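Local coordinates for prokaryotic transcription elongation factor GreA/GreB (Nitrosomonas europaea, PDB 2PN0), which probably binds RNA polymerase and takes part in regulating transcript elongation, at residues G33-D36 against L37-E40; R64-E68 against S69-E73; L102-A105 against Q106-I110. All blocks are in the same frame, centred on the assembly; numbering follows the deposited sequence. Where two conformers were deposited one is given.

Contact 1 (G33-D36 against L37-E40); sequences GRDD and LEAE
R34 and E38 form an i to i+4 salt bridge along the first turn of helix 34-42, at the surface of the chain. R34 NE lies 2.9 Å from E38 OE2, with an N-H...O angle of 142°. R34 NH2 adds a weak bond to the same oxygen at 3.2 Å. One carboxylate oxygen thus takes two donors. The two flat groups stand perpendicular, and NE meets OE2 from above the carboxylate plane rather than within it. R34 is stretched out from CG to NE, and CG lies opposite the backbone N (chi1 174°). That places the guanidinium beside the carboxylate one turn on. The same guanidinium also binds backbone oxygens at and beyond the end of helix 13-25. NH2 bonds L23 O, and NH1 bonds L26 O and N29 O. R34 therefore ties helix 34-42 to the end of helix 13-25 and the loop after it, joining the two legs of the helical hairpin in the Rnk N-terminal region. G33 is the N-cap residue, and its positive phi (81°) suits a glycine. Its O accepts a hydrogen bond from L37 N at 2.9 Å, and R34 O accepts one from E38 N at 2.8 Å. A39 N and E40 N continue the pattern to D35 O and D36 O. D35 OD1 sits 4.1 Å from E38 OE1. This like-charge approach is probably eased by R34. D35 also has a like-charged neighbour in E72 of the second subunit, while L37 packs on P115 of that subunit.

Contact 2 (R64-E68 against S69-E73); sequences RFRVE and SSAEE
A hairpin-like turn at the end of strand 62-67 carries the chain from V67 to E72 through the four residues E68-A71. V67 N donates to E72 O at 2.9 Å, almost straight at 168°. A71 N returns a bond to V67 O at 3.0 Å. This i to i+4 bond makes an alpha-turn, and A71 closes it with left-handed helical backbone angles. The next pair, R66 and E73, is a single bridge and is non-hydrogen-bonded. Here CA-H...O contacts take over: E73 CA is 3.1 Å from F65 O, and R66 CA is 3.4 Å from E72 O. Among the side chains, E73 makes the charged contacts. Its CB sits 3.5 Å above one face of the R64 guanidinium, toward the rim. From there the chain runs out extended to OE1, which lies 3.5 Å from R64 NE. That oxygen is over the guanidinium face, so the bridge rests on charge and no N-H points at it. R64 is extended too, with CG opposite the backbone N (chi1 -177°), and its end crosses E73. On the other flank R66 runs alongside E73, pointing the same way. Its NH2 makes a long bridge to OE1, less certain because R66 was modelled in two conformers. With an alanine in place of E73, R64 and R66 would probably lose the carboxylate they share, leaving R66 without this partner and both side chains freer to turn. R64 NH1 has a second anionic partner, the cysteinesulfonic acid at position 75. Within the chain, strand 62-67 is an outer strand of its antiparallel sheet and pairs with strand 119-128. R64, R66 and E73 rest on V125 of that strand, while F65 packs on V122 and against the ring of F74.

Contact 3 (L102-A105 against Q106-I110); sequences LGLA and QGDEI
D108 folds back over A105 in a sharp turn just before strand 109-113. From its CB outward, each atom of the side chain meets A105. CB lies 3.1 Å from A105 O. CG follows at 3.2 Å from the same oxygen, so the root of the carboxylate is pressed against that carbonyl. OD1 stays farther off, 3.8 Å from A105 O. OD2 is the working tip. It accepts a hydrogen bond from A105 N at 2.8 Å, and the N-H points at it well, at 162°. The donor comes from above the carboxylate plane, 57° out of it. OD2 also lies against aliphatic carbon, 3.7 Å from L104 CB. The first torsion explains the fold-back. CG sits beside the backbone N of D108 (chi1 -78°), and that same N donates to A105 O at 3.0 Å. Side chain and backbone of D108 thus grip the two polar backbone atoms of A105, one as acceptor and one as donor. A second contact is apolar. L104 CD1 meets I110 CG2 at 3.7 Å, the two side chains crossing at a slant. L104 also packs on I124, and I110 on V122, both on strand 119-128. At the outer corner Q106 reaches back through NE2 to V125 O. Beyond the turn, E109 bridges to R121 and R123. The D108 N to A105 O bond closes a type II beta turn, with G107 at the third position, where positive phi is required. The added aspartate-to-backbone bond probably helps to hold this turn as it leads into a strand that is, within the chain, an outer one of the antiparallel sheet in the GreA/GreB C-terminal, FKBP-like region.

Overall arrangement
The three contacts follow one another along the chain. Contact 1 belongs to the Rnk N-terminal region, while contacts 2 and 3 share the GreA/GreB C-terminal region and reach the same antiparallel sheet. Contacts 1 and 2 lie on opposite sides of the chain's centre, with centres about 28 Å apart. Contact 3 lies about 17 Å from contact 1 and about 14 Å from contact 2, centre to centre. It touches contact 1 lightly, where E40 OE2 packs 4.1 Å from L102 O. Contacts 2 and 3 come within about 4 Å at their nearest atoms without touching. In the dimer, the helix of contact 1 faces the turn of contact 2 on the second subunit.

Contact 1 (G33-D36 against L37-E40)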
ATOM      1  N   GLY A  33       7.738   7.006  -2.680  1.00 15.59           N
ATOM      2  CA  GLY A  33       7.489   7.987  -1.612  1.00 16.38           C
ATOM      3  C   GLY A  33       8.643   8.123  -0.622  1.00 14.86           C
ATOM      4  O   GLY A  33       8.533   8.883   0.365  1.00 14.23           O
ATOM      5  N   ARG A  34       9.770   7.448  -0.871  1.00 15.29           N
ATOM      6  CA  ARG A  34      10.899   7.536   0.074  1.00 15.48           C
ATOM      7  C   ARG A  34      11.353   8.959   0.286  1.00 15.08           C
ATOM      8  O   ARG A  34      11.553   9.395   1.441  1.00 15.68           O
ATOM      9  CB  ARG A  34      12.084   6.713  -0.427  1.00 15.22           C
ATOM     10  CG  ARG A  34      13.344   6.873   0.422  1.00 15.56           C
ATOM     11  CD  ARG A  34      14.464   5.989  -0.077  1.00 18.59           C
ATOM     12  NE  ARG A  34      15.580   6.156   0.837  1.00 22.29           N
ATOM     13  CZ  ARG A  34      16.209   5.185   1.502  1.00 25.03           C
ATOM     14  NH1 ARG A  34      15.904   3.904   1.306  1.00 23.29           N
ATOM     15  NH2 ARG A  34      17.196   5.518   2.335  1.00 24.24           N
ATOM     16  N   ASP A  35      11.527   9.692  -0.826  1.00 14.03           N
ATOM     17  CA  ASP A  35      12.016  11.081  -0.753  1.00 15.05           C
ATOM     18  C   ASP A  35      11.085  11.891   0.148  1.00 14.81           C
ATOM     19  O   ASP A  35      11.535  12.730   0.940  1.00 14.41           O
ATOM     20  CB  ASP A  35      12.085  11.737  -2.138  1.00 14.88           C
ATOM     21  CG  ASP A  35      13.153  11.126  -3.032  1.00 18.35           C
ATOM     22  OD1 ASP A  35      14.002  10.377  -2.533  1.00 20.78           O
ATOM     23  OD2 ASP A  35      13.165  11.432  -4.237  1.00 22.39           O
ATOM     24  N   ASP A  36       9.792  11.609   0.044  1.00 14.47           N
ATOM     25  CA  ASP A  36       8.760  12.381   0.752  1.00 15.32           C
ATOM     26  C   ASP A  36       8.712  12.021   2.238  1.00 15.29           C
ATOM     27  O   ASP A  36       8.561  12.905   3.087  1.00 16.33           O
ATOM     28  CB  ASP A  36       7.396  12.109   0.094  1.00 15.61           C
ATOM     29  CG  ASP A  36       7.435  12.358  -1.412  1.00 16.12           C
ATOM     30  OD1 ASP A  36       7.515  13.537  -1.834  1.00 16.29           O
ATOM     31  OD2 ASP A  36       7.331  11.370  -2.171  1.00 17.90           O
ATOM     32  N   LEU A  37       8.872  10.738   2.537  1.00 15.74           N
ATOM     33  CA  LEU A  37       8.940  10.277   3.918  1.00 15.83           C
ATOM     34  C   LEU A  37      10.217  10.824   4.569  1.00 16.29           C
ATOM     35  O   LEU A  37      10.169  11.328   5.688  1.00 16.21           O
ATOM     36  CB  LEU A  37       8.945   8.757   3.963  1.00 15.06           C
ATOM     37  CG  LEU A  37       9.086   8.154   5.379  1.00 15.34           C
ATOM     38  CD1 LEU A  37       7.896   8.515   6.304  1.00 15.79           C
ATOM     39  CD2 LEU A  37       9.289   6.648   5.296  1.00 18.37           C
ATOM     40  N   GLU A  38      11.362  10.750   3.876  1.00 17.00           N
ATOM     41  CA  GLU A  38      12.607  11.337   4.426  1.00 18.89           C
ATOM     42  C   GLU A  38      12.450  12.825   4.764  1.00 18.17           C
ATOM     43  O   GLU A  38      12.864  13.302   5.847  1.00 18.65           O
ATOM     44  CB  GLU A  38      13.762  11.161   3.413  1.00 18.23           C
ATOM     45  CG  GLU A  38      14.235   9.750   3.315  1.00 21.79           C
ATOM     46  CD  GLU A  38      15.327   9.530   2.263  1.00 24.25           C
ATOM     47  OE1 GLU A  38      15.419  10.320   1.275  1.00 28.57           O
ATOM     48  OE2 GLU A  38      16.070   8.523   2.421  1.00 31.54           O
ATOM     49  N   ALA A  39      11.842  13.567   3.837  1.00 17.67           N
ATOM     50  CA  ALA A  39      11.675  15.005   3.993  1.00 18.81           C
ATOM     51  C   ALA A  39      10.814  15.294   5.231  1.00 18.07           C
ATOM     52  O   ALA A  39      11.151  16.170   6.072  1.00 18.41           O
ATOM     53  CB  ALA A  39      11.040  15.598   2.737  1.00 19.26           C
ATOM     54  N   GLU A  40       9.711  14.557   5.338  1.00 17.74           N
ATOM     55  CA  GLU A  40       8.823  14.659   6.471  1.00 17.87           C
ATOM     56  C   GLU A  40       9.544  14.337   7.800  1.00 18.03           C
ATOM     57  O   GLU A  40       9.409  15.052   8.791  1.00 18.38           O
ATOM     58  CB  GLU A  40       7.641  13.721   6.215  1.00 19.08           C
ATOM     59  CG  GLU A  40       6.709  13.613   7.330  1.00 22.05           C
ATOM     60  CD  GLU A  40       5.549  12.742   6.964  1.00 21.13           C
ATOM     61  OE1 GLU A  40       5.780  11.538   6.650  1.00 22.38           O
ATOM     62  OE2 GLU A  40       4.423  13.270   7.001  1.00 22.01           O
TER

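Contact 2 (R64-E68 against S69-E73)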
ATOM      1  N   ARG A  64      -8.098   2.709  13.095  1.00 14.26           N
ATOM      2  CA  ARG A  64      -9.429   2.233  12.698  1.00 13.88           C
ATOM      3  C   ARG A  64      -9.989   3.166  11.644  1.00 13.24           C
ATOM      4  O   ARG A  64      -9.985   4.377  11.855  1.00 13.93           O
ATOM      5  CB  ARG A  64     -10.358   2.218  13.916  1.00 13.80           C
ATOM      6  CG  ARG A  64     -11.721   1.678  13.627  1.00 15.36           C
ATOM      7  CD  ARG A  64     -12.335   1.226  14.913  1.00 19.05           C
ATOM      8  NE  ARG A  64     -13.693   0.746  14.800  1.00 20.30           N
ATOM      9  CZ  ARG A  64     -14.086  -0.408  14.246  1.00 22.82           C
ATOM     10  NH1 ARG A  64     -13.223  -1.234  13.659  1.00 21.68           N
ATOM     11  NH2 ARG A  64     -15.383  -0.732  14.262  1.00 21.62           N
ATOM     12  N   PHE A  65     -10.459   2.609  10.529  1.00 11.90           N
ATOM     13  CA  PHE A  65     -10.953   3.389   9.408  1.00 11.31           C
ATOM     14  C   PHE A  65     -12.395   3.076   9.124  1.00 11.30           C
ATOM     15  O   PHE A  65     -12.818   1.921   9.283  1.00 10.74           O
ATOM     16  CB  PHE A  65     -10.238   2.981   8.112  1.00 12.02           C
ATOM     17  CG  PHE A  65      -8.768   3.224   8.109  1.00 13.45           C
ATOM     18  CD1 PHE A  65      -8.254   4.465   7.712  1.00 14.02           C
ATOM     19  CD2 PHE A  65      -7.888   2.195   8.478  1.00 13.32           C
ATOM     20  CE1 PHE A  65      -6.886   4.697   7.678  1.00 15.03           C
ATOM     21  CE2 PHE A  65      -6.482   2.413   8.479  1.00 14.68           C
ATOM     22  CZ  PHE A  65      -5.996   3.663   8.053  1.00 15.93           C
ATOM     23  N   ARG A  66     -13.159   4.075   8.671  1.00 11.52           N
ATOM     24  CA  ARG A  66     -14.483   3.817   8.107  0.60 11.85           C
ATOM     25  C   ARG A  66     -14.471   4.202   6.627  1.00 12.45           C
ATOM     26  O   ARG A  66     -13.975   5.276   6.266  1.00 10.24           O
ATOM     27  CB  ARG A  66     -15.607   4.567   8.837  0.60 12.30           C
ATOM     28  CG  ARG A  66     -17.009   4.033   8.476  0.60 11.90           C
ATOM     29  CD  ARG A  66     -18.180   4.829   9.070  0.60 14.51           C
ATOM     30  NE  ARG A  66     -18.194   4.840  10.539  0.60 17.51           N
ATOM     31  CZ  ARG A  66     -17.786   5.871  11.285  0.60 19.29           C
ATOM     32  NH1 ARG A  66     -17.319   6.981  10.701  0.60 18.35           N
ATOM     33  NH2 ARG A  66     -17.834   5.795  12.615  0.60 17.54           N
ATOM     34  N   VAL A  67     -14.991   3.316   5.787  1.00 13.11           N
ATOM     35  CA  VAL A  67     -15.099   3.622   4.369  0.60 15.47           C
ATOM     36  C   VAL A  67     -16.282   4.563   4.192  1.00 16.21           C
ATOM     37  O   VAL A  67     -17.366   4.355   4.773  1.00 16.75           O
ATOM     38  CB  VAL A  67     -15.271   2.357   3.508  0.60 14.99           C
ATOM     39  CG1 VAL A  67     -14.127   1.376   3.764  0.60 16.50           C
ATOM     40  CG2 VAL A  67     -16.569   1.708   3.810  0.60 16.96           C
ATOM     41  N   GLU A  68     -16.108   5.619   3.407  1.00 18.62           N
ATOM     42  CA  GLU A  68     -17.260   6.504   3.244  0.50 20.14           C
ATOM     43  C   GLU A  68     -18.475   5.887   2.534  1.00 20.83           C
ATOM     44  O   GLU A  68     -19.593   6.065   3.031  1.00 21.43           O
ATOM     45  CB  GLU A  68     -16.904   7.926   2.775  0.50 20.30           C
ATOM     46  CG  GLU A  68     -16.309   8.066   1.393  0.50 21.02           C
ATOM     47  CD  GLU A  68     -16.787   9.338   0.724  0.50 21.10           C
ATOM     48  OE1 GLU A  68     -17.374   9.206  -0.352  0.50 22.60           O
ATOM     49  OE2 GLU A  68     -16.626  10.458   1.268  0.50 22.13           O
ATOM     50  N   SER A  69     -18.286   5.120   1.443  1.00 21.72           N
ATOM     51  CA  SER A  69     -19.447   4.526   0.693  1.00 22.27           C
ATOM     52  C   SER A  69     -20.300   3.502   1.448  1.00 22.27           C
ATOM     53  O   SER A  69     -21.518   3.410   1.216  1.00 22.36           O
ATOM     54  CB  SER A  69     -19.007   3.884  -0.632  1.00 22.37           C
ATOM     55  OG  SER A  69     -18.241   2.711  -0.402  1.00 24.01           O
ATOM     56  N   SER A  70     -19.667   2.714   2.325  1.00 22.07           N
ATOM     57  CA  SER A  70     -20.371   1.583   2.939  1.00 22.09           C
ATOM     58  C   SER A  70     -20.449   1.582   4.461  1.00 21.32           C
ATOM     59  O   SER A  70     -21.230   0.812   5.028  1.00 21.41           O
ATOM     60  CB  SER A  70     -19.806   0.249   2.435  1.00 22.11           C
ATOM     61  OG  SER A  70     -18.540   0.002   2.998  1.00 23.83           O
ATOM     62  N   ALA A  71     -19.673   2.447   5.116  1.00 19.99           N
ATOM     63  CA  ALA A  71     -19.571   2.450   6.592  1.00 19.90           C
ATOM     64  C   ALA A  71     -19.059   1.120   7.157  1.00 19.13           C
ATOM     65  O   ALA A  71     -19.218   0.824   8.355  1.00 19.56           O
ATOM     66  CB  ALA A  71     -20.902   2.868   7.270  1.00 18.88           C
ATOM     67  N   GLU A  72     -18.469   0.308   6.286  1.00 18.36           N
ATOM     68  CA  GLU A  72     -17.691  -0.806   6.757  1.00 18.22           C
ATOM     69  C   GLU A  72     -16.508  -0.181   7.474  1.00 16.35           C
ATOM     70  O   GLU A  72     -16.050   0.909   7.120  1.00 15.41           O
ATOM     71  CB  GLU A  72     -17.273  -1.763   5.625  1.00 18.52           C
ATOM     72  CG  GLU A  72     -16.197  -1.288   4.652  1.00 21.46           C
ATOM     73  CD  GLU A  72     -16.360  -1.894   3.232  1.00 22.40           C
ATOM     74  OE1 GLU A  72     -16.060  -3.099   3.068  1.00 30.06           O
ATOM     75  OE2 GLU A  72     -16.793  -1.183   2.284  1.00 24.58           O
ATOM     76  N   GLU A  73     -16.056  -0.851   8.515  1.00 14.66           N
ATOM     77  CA  GLU A  73     -14.864  -0.404   9.227  1.00 13.85           C
ATOM     78  C   GLU A  73     -13.831  -1.495   9.197  1.00 13.99           C
ATOM     79  O   GLU A  73     -14.159  -2.684   9.119  1.00 13.39           O
ATOM     80  CB  GLU A  73     -15.201   0.056  10.662  1.00 13.61           C
ATOM     81  CG  GLU A  73     -16.220   1.204  10.666  1.00 14.51           C
ATOM     82  CD  GLU A  73     -16.581   1.748  12.051  1.00 14.50           C
ATOM     83  OE1 GLU A  73     -15.796   2.501  12.638  1.00 21.13           O
ATOM     84  OE2 GLU A  73     -17.671   1.449  12.533  1.00 20.46           O
TER

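Contact 3 (L102-A105 against Q106-I110)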
ATOM      1  N   LEU A 102       1.976   7.577   8.892  1.00 13.46           N
ATOM      2  CA  LEU A 102       2.740   8.105  10.026  1.00 14.05           C
ATOM      3  C   LEU A 102       2.441   9.582  10.106  1.00 14.10           C
ATOM      4  O   LEU A 102       2.503  10.295   9.114  1.00 12.73           O
ATOM      5  CB  LEU A 102       4.231   7.899   9.779  1.00 13.78           C
ATOM      6  CG  LEU A 102       5.135   8.343  10.931  1.00 15.24           C
ATOM      7  CD1 LEU A 102       4.877   7.427  12.156  1.00 16.36           C
ATOM      8  CD2 LEU A 102       6.597   8.336  10.429  1.00 15.21           C
ATOM      9  N   GLY A 103       2.078  10.034  11.286  1.00 13.42           N
ATOM     10  CA  GLY A 103       1.881  11.466  11.489  1.00 14.88           C
ATOM     11  C   GLY A 103       0.476  11.972  11.194  1.00 14.94           C
ATOM     12  O   GLY A 103       0.131  13.124  11.563  1.00 15.78           O
ATOM     13  N   LEU A 104      -0.356  11.144  10.569  1.00 15.12           N
ATOM     14  CA  LEU A 104      -1.757  11.521  10.359  1.00 14.80           C
ATOM     15  C   LEU A 104      -2.476  11.527  11.730  1.00 14.98           C
ATOM     16  O   LEU A 104      -1.910  11.071  12.758  1.00 14.59           O
ATOM     17  CB  LEU A 104      -2.449  10.549   9.410  1.00 15.14           C
ATOM     18  CG  LEU A 104      -1.914  10.611   7.984  1.00 14.80           C
ATOM     19  CD1 LEU A 104      -2.891   9.728   7.148  1.00 16.96           C
ATOM     20  CD2 LEU A 104      -1.860  12.023   7.486  1.00 16.02           C
ATOM     21  N   ALA A 105      -3.693  12.066  11.764  1.00 15.06           N
ATOM     22  CA  ALA A 105      -4.448  12.120  13.025  1.00 15.24           C
ATOM     23  C   ALA A 105      -5.901  11.637  12.863  1.00 15.07           C
ATOM     24  O   ALA A 105      -6.423  11.632  11.750  1.00 14.31           O
ATOM     25  CB  ALA A 105      -4.430  13.523  13.572  1.00 17.01           C
ATOM     26  N   GLN A 106      -6.524  11.233  13.976  1.00 15.53           N
ATOM     27  CA  GLN A 106      -7.941  10.876  14.011  1.00 16.62           C
ATOM     28  C   GLN A 106      -8.751  11.961  13.294  1.00 17.02           C
ATOM     29  O   GLN A 106      -8.507  13.169  13.485  1.00 17.10           O
ATOM     30  CB  GLN A 106      -8.418  10.722  15.476  1.00 18.63           C
ATOM     31  CG  GLN A 106      -9.805  10.054  15.665  1.00 19.98           C
ATOM     32  CD  GLN A 106     -10.982  11.029  15.467  1.00 23.26           C
ATOM     33  OE1 GLN A 106     -10.796  12.250  15.513  1.00 25.53           O
ATOM     34  NE2 GLN A 106     -12.180  10.498  15.217  1.00 25.14           N
ATOM     35  N   GLY A 107      -9.685  11.533  12.445  1.00 15.73           N
ATOM     36  CA  GLY A 107     -10.494  12.455  11.677  1.00 15.72           C
ATOM     37  C   GLY A 107      -9.987  12.700  10.260  1.00 15.59           C
ATOM     38  O   GLY A 107     -10.778  13.142   9.406  1.00 14.82           O
ATOM     39  N   ASP A 108      -8.690  12.419  10.014  1.00 15.48           N
ATOM     40  CA  ASP A 108      -8.073  12.669   8.716  1.00 15.57           C
ATOM     41  C   ASP A 108      -8.641  11.695   7.701  1.00 15.38           C
ATOM     42  O   ASP A 108      -9.009  10.559   8.048  1.00 16.89           O
ATOM     43  CB  ASP A 108      -6.549  12.512   8.745  1.00 15.91           C
ATOM     44  CG  ASP A 108      -5.851  13.700   9.346  1.00 17.73           C
ATOM     45  OD1 ASP A 108      -6.535  14.725   9.616  1.00 18.49           O
ATOM     46  OD2 ASP A 108      -4.619  13.594   9.583  1.00 18.89           O
ATOM     47  N   GLU A 109      -8.766  12.151   6.468  1.00 14.40           N
ATOM     48  CA  GLU A 109      -9.239  11.265   5.393  1.00 15.95           C
ATOM     49  C   GLU A 109      -8.133  10.994   4.364  1.00 16.02           C
ATOM     50  O   GLU A 109      -7.335  11.883   4.025  1.00 15.95           O
ATOM     51  CB  GLU A 109     -10.509  11.868   4.742  1.00 15.47           C
ATOM     52  CG  GLU A 109     -11.701  11.811   5.733  1.00 17.32           C
ATOM     53  CD  GLU A 109     -12.986  12.530   5.269  1.00 19.76           C
ATOM     54  OE1 GLU A 109     -12.976  13.278   4.267  1.00 19.22           O
ATOM     55  OE2 GLU A 109     -14.016  12.282   5.939  1.00 24.44           O
ATOM     56  N   ILE A 110      -8.066   9.757   3.878  1.00 14.79           N
ATOM     57  CA  ILE A 110      -7.120   9.460   2.801  1.00 14.54           C
ATOM     58  C   ILE A 110      -7.850   8.525   1.880  1.00 12.80           C
ATOM     59  O   ILE A 110      -8.944   8.041   2.210  1.00 14.12           O
ATOM     60  CB  ILE A 110      -5.781   8.815   3.292  1.00 15.07           C
ATOM     61  CG1 ILE A 110      -6.034   7.597   4.167  1.00 14.33           C
ATOM     62  CG2 ILE A 110      -4.896   9.874   3.993  1.00 17.22           C
ATOM     63  CD1 ILE A 110      -4.642   6.890   4.545  1.00 18.33           C
TER